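Local structure of N-acetyltransferase (Escherichia coli, 6GTQ) at residues A[65-70]-A[94-99]. The protein probably transfers an acetyl group from acetyl-coenzyme A to an amino group of its substrate. The protein carries 1 engineered substitution. Numbering follows the deposited sequence.
Sequences YTLCGS and VTLGRL. With ACT (acetate ion), chain H.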
ATOM      1  N   TYR A  65      -4.074   2.359   5.474  1.00 42.69           N
ATOM      2  CA  TYR A  65      -3.344   1.322   4.753  1.00 40.34           C
ATOM      3  C   TYR A  65      -2.501   0.518   5.745  1.00 43.58           C
ATOM      4  O   TYR A  65      -2.176   1.025   6.815  1.00 41.88           O
ATOM      5  CB  TYR A  65      -2.568   1.843   3.516  1.00 39.14           C
ATOM      6  CG  TYR A  65      -1.231   2.508   3.768  1.00 37.85           C
ATOM      7  CD1 TYR A  65      -0.088   1.749   4.014  1.00 38.06           C
ATOM      8  CD2 TYR A  65      -1.078   3.887   3.620  1.00 38.82           C
ATOM      9  CE1 TYR A  65       1.153   2.350   4.207  1.00 36.92           C
ATOM     10  CE2 TYR A  65       0.166   4.499   3.788  1.00 39.20           C
ATOM     11  CZ  TYR A  65       1.277   3.724   4.082  1.00 45.95           C
ATOM     12  OH  TYR A  65       2.500   4.313   4.280  1.00 48.32           O
ATOM     13  N   THR A  66      -2.240  -0.758   5.434  1.00 42.67           N
ATOM     14  CA  THR A  66      -1.417  -1.650   6.267  1.00 42.24           C
ATOM     15  C   THR A  66      -0.248  -2.206   5.460  1.00 46.06           C
ATOM     16  O   THR A  66      -0.416  -2.537   4.289  1.00 46.25           O
ATOM     17  CB  THR A  66      -2.235  -2.763   6.969  1.00 47.51           C
ATOM     18  OG1 THR A  66      -2.737  -3.690   6.003  1.00 49.09           O
ATOM     19  CG2 THR A  66      -3.361  -2.225   7.839  1.00 47.41           C
ATOM     20  N   LEU A  67       0.932  -2.295   6.096  1.00 42.29           N
ATOM     21  CA  LEU A  67       2.162  -2.842   5.528  1.00 41.59           C
ATOM     22  C   LEU A  67       2.731  -3.931   6.408  1.00 48.03           C
ATOM     23  O   LEU A  67       2.630  -3.873   7.645  1.00 48.43           O
ATOM     24  CB  LEU A  67       3.260  -1.767   5.433  1.00 40.81           C
ATOM     25  CG  LEU A  67       3.160  -0.665   4.412  1.00 45.19           C
ATOM     26  CD1 LEU A  67       4.312   0.289   4.588  1.00 44.95           C
ATOM     27  CD2 LEU A  67       3.154  -1.206   2.981  1.00 47.91           C
ATOM     28  N   CYS A  68       3.374  -4.905   5.757  1.00 45.22           N
ATOM     29  CA  CYS A  68       4.094  -5.988   6.417  0.50 45.50           C
ATOM     30  C   CYS A  68       5.185  -6.528   5.510  1.00 48.78           C
ATOM     31  O   CYS A  68       4.997  -6.625   4.301  1.00 47.79           O
ATOM     32  CB  CYS A  68       3.176  -7.097   6.921  0.50 46.87           C
ATOM     33  SG  CYS A  68       4.002  -8.278   8.021  0.50 52.51           S
ATOM     34  N   GLY A  69       6.321  -6.857   6.107  1.00 45.97           N
ATOM     35  CA  GLY A  69       7.455  -7.420   5.388  1.00 46.44           C
ATOM     36  C   GLY A  69       7.104  -8.802   4.867  1.00 51.78           C
ATOM     37  O   GLY A  69       6.373  -9.558   5.517  1.00 51.06           O
ATOM     38  N   SER A  70       7.569  -9.120   3.664  1.00 51.02           N
ATOM     39  CA  SER A  70       7.281 -10.401   3.035  1.00 52.95           C
ATOM     40  C   SER A  70       8.454 -10.852   2.194  1.00 61.59           C
ATOM     41  O   SER A  70       9.501 -10.201   2.187  1.00 59.92           O
ATOM     42  CB  SER A  70       6.020 -10.291   2.180  1.00 55.63           C
ATOM     43  OG  SER A  70       6.036  -9.147   1.339  1.00 62.32           O
ATOM     44  N   VAL A  94       7.805  -6.011   0.629  1.00 44.34           N
ATOM     45  CA  VAL A  94       6.818  -5.494   1.569  1.00 42.63           C
ATOM     46  C   VAL A  94       5.455  -5.663   0.912  1.00 45.68           C
ATOM     47  O   VAL A  94       5.305  -5.379  -0.278  1.00 44.93           O
ATOM     48  CB  VAL A  94       7.076  -4.020   1.972  1.00 44.55           C
ATOM     49  CG1 VAL A  94       5.972  -3.508   2.904  1.00 43.44           C
ATOM     50  CG2 VAL A  94       8.457  -3.854   2.619  1.00 43.72           C
ATOM     51  N   THR A  95       4.469  -6.128   1.673  1.00 43.29           N
ATOM     52  CA  THR A  95       3.106  -6.267   1.173  1.00 43.92           C
ATOM     53  C   THR A  95       2.204  -5.169   1.740  1.00 48.36           C
ATOM     54  O   THR A  95       2.194  -4.943   2.950  1.00 48.08           O
ATOM     55  CB  THR A  95       2.561  -7.673   1.455  1.00 53.00           C
ATOM     56  OG1 THR A  95       3.415  -8.634   0.848  1.00 53.68           O
ATOM     57  CG2 THR A  95       1.153  -7.871   0.940  1.00 56.22           C
ATOM     58  N   LEU A  96       1.444  -4.501   0.857  1.00 46.23           N
ATOM     59  CA  LEU A  96       0.405  -3.547   1.228  1.00 46.65           C
ATOM     60  C   LEU A  96      -0.859  -4.422   1.145  1.00 51.39           C
ATOM     61  O   LEU A  96      -1.320  -4.739   0.043  1.00 52.67           O
ATOM     62  CB  LEU A  96       0.338  -2.392   0.219  1.00 47.07           C
ATOM     63  CG  LEU A  96      -0.217  -1.033   0.699  1.00 51.97           C
ATOM     64  CD1 LEU A  96      -0.065   0.010  -0.390  1.00 53.21           C
ATOM     65  CD2 LEU A  96      -1.671  -1.107   1.040  1.00 52.89           C
ATOM     66  N   GLY A  97      -1.337  -4.886   2.300  1.00 46.72           N
ATOM     67  CA  GLY A  97      -2.462  -5.813   2.387  1.00 47.68           C
ATOM     68  C   GLY A  97      -3.857  -5.236   2.473  1.00 52.48           C
ATOM     69  O   GLY A  97      -4.828  -5.950   2.220  1.00 54.46           O
ATOM     70  N   ARG A  98      -3.976  -3.967   2.858  1.00 47.82           N
ATOM     71  CA  ARG A  98      -5.261  -3.292   3.013  1.00 48.46           C
ATOM     72  C   ARG A  98      -5.131  -1.837   2.673  1.00 52.77           C
ATOM     73  O   ARG A  98      -4.167  -1.189   3.070  1.00 50.17           O
ATOM     74  CB  ARG A  98      -5.790  -3.430   4.458  1.00 47.99           C
ATOM     75  CG  ARG A  98      -6.643  -4.659   4.681  1.00 50.88           C
ATOM     76  CD  ARG A  98      -6.584  -5.127   6.104  1.00 57.10           C
ATOM     77  NE  ARG A  98      -7.483  -6.256   6.340  1.00 69.57           N
ATOM     78  CZ  ARG A  98      -7.129  -7.403   6.914  1.00 81.87           C
ATOM     79  NH1 ARG A  98      -8.023  -8.370   7.082  1.00 70.33           N
ATOM     80  NH2 ARG A  98      -5.884  -7.587   7.337  1.00 59.46           N
ATOM     81  N   LEU A  99      -6.125  -1.317   1.958  1.00 53.44           N
ATOM     82  CA  LEU A  99      -6.234   0.083   1.569  1.00 53.99           C
ATOM     83  C   LEU A  99      -7.708   0.432   1.568  1.00 59.13           C
ATOM     84  O   LEU A  99      -8.503  -0.230   0.894  1.00 61.45           O
ATOM     85  CB  LEU A  99      -5.574   0.350   0.190  1.00 53.98           C
ATOM     86  CG  LEU A  99      -5.596   1.801  -0.341  1.00 59.16           C
ATOM     87  CD1 LEU A  99      -4.596   2.686   0.376  1.00 57.56           C
ATOM     88  CD2 LEU A  99      -5.300   1.835  -1.818  1.00 62.44           C
TER
HETATM   89  C   ACT H 204      -0.540  -6.628   5.827  1.00 46.07           C
HETATM   90  O   ACT H 204      -0.648  -5.430   5.845  1.00 41.60           O
HETATM   91  OXT ACT H 204      -0.843  -7.376   6.758  1.00 50.30           O
HETATM   92  CH3 ACT H 204       0.006  -7.241   4.544  1.00 51.34           C
HETATM   93  O   HOH W   1      -3.668  -6.176   6.671  1.00 57.90           O
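L67 of strand 65-70 packs its methyl CD2 against V94 and L96 of the antiparallel strand 94-99, wedged between them and 3.6 Å from V94 CG1. Y65 brings only its CB to this face, seated against L96 CD2 and L99 CD1 (3.8 Å to the latter). With CG placed between its backbone N and carbonyl carbon (chi1 80°), the Y65 ring rises off the strand pair to helix 110-129, where OH hydrogen-bonds to H117 ND1 and the side chain packs on L114 and A118.

The face bearing T66, C68, T95 and R98 is more polar and holds an acetate, probably from the crystallisation liquor. The acetate methyl lies over G97, 3.5 Å from its N, where a CB would collide with it; T95 CG2 flanks it, while C68 CB approaches the carboxylate carbon. T66 OG1 donates to acetate O (2.7 Å) and accepts from a water. The same water, at the edge of the R98 guanidinium and in its plane, accepts a hydrogen bond from NH2.

T95 N reaches C68 O almost straight (2.7 Å, 173°). Between the pairs L67-L96 and Y65-L99, however, T66 alone stands opposite both G97 and R98, and the bonds there are long or bent, as from G97 N to T66 O (3.2 Å, 139°). This beta bulge, here on strand 90-101 beside helix 110-129, is a hallmark of the GNAT fold, whose relatives bind acetyl-coenzyme A along the bulged strand.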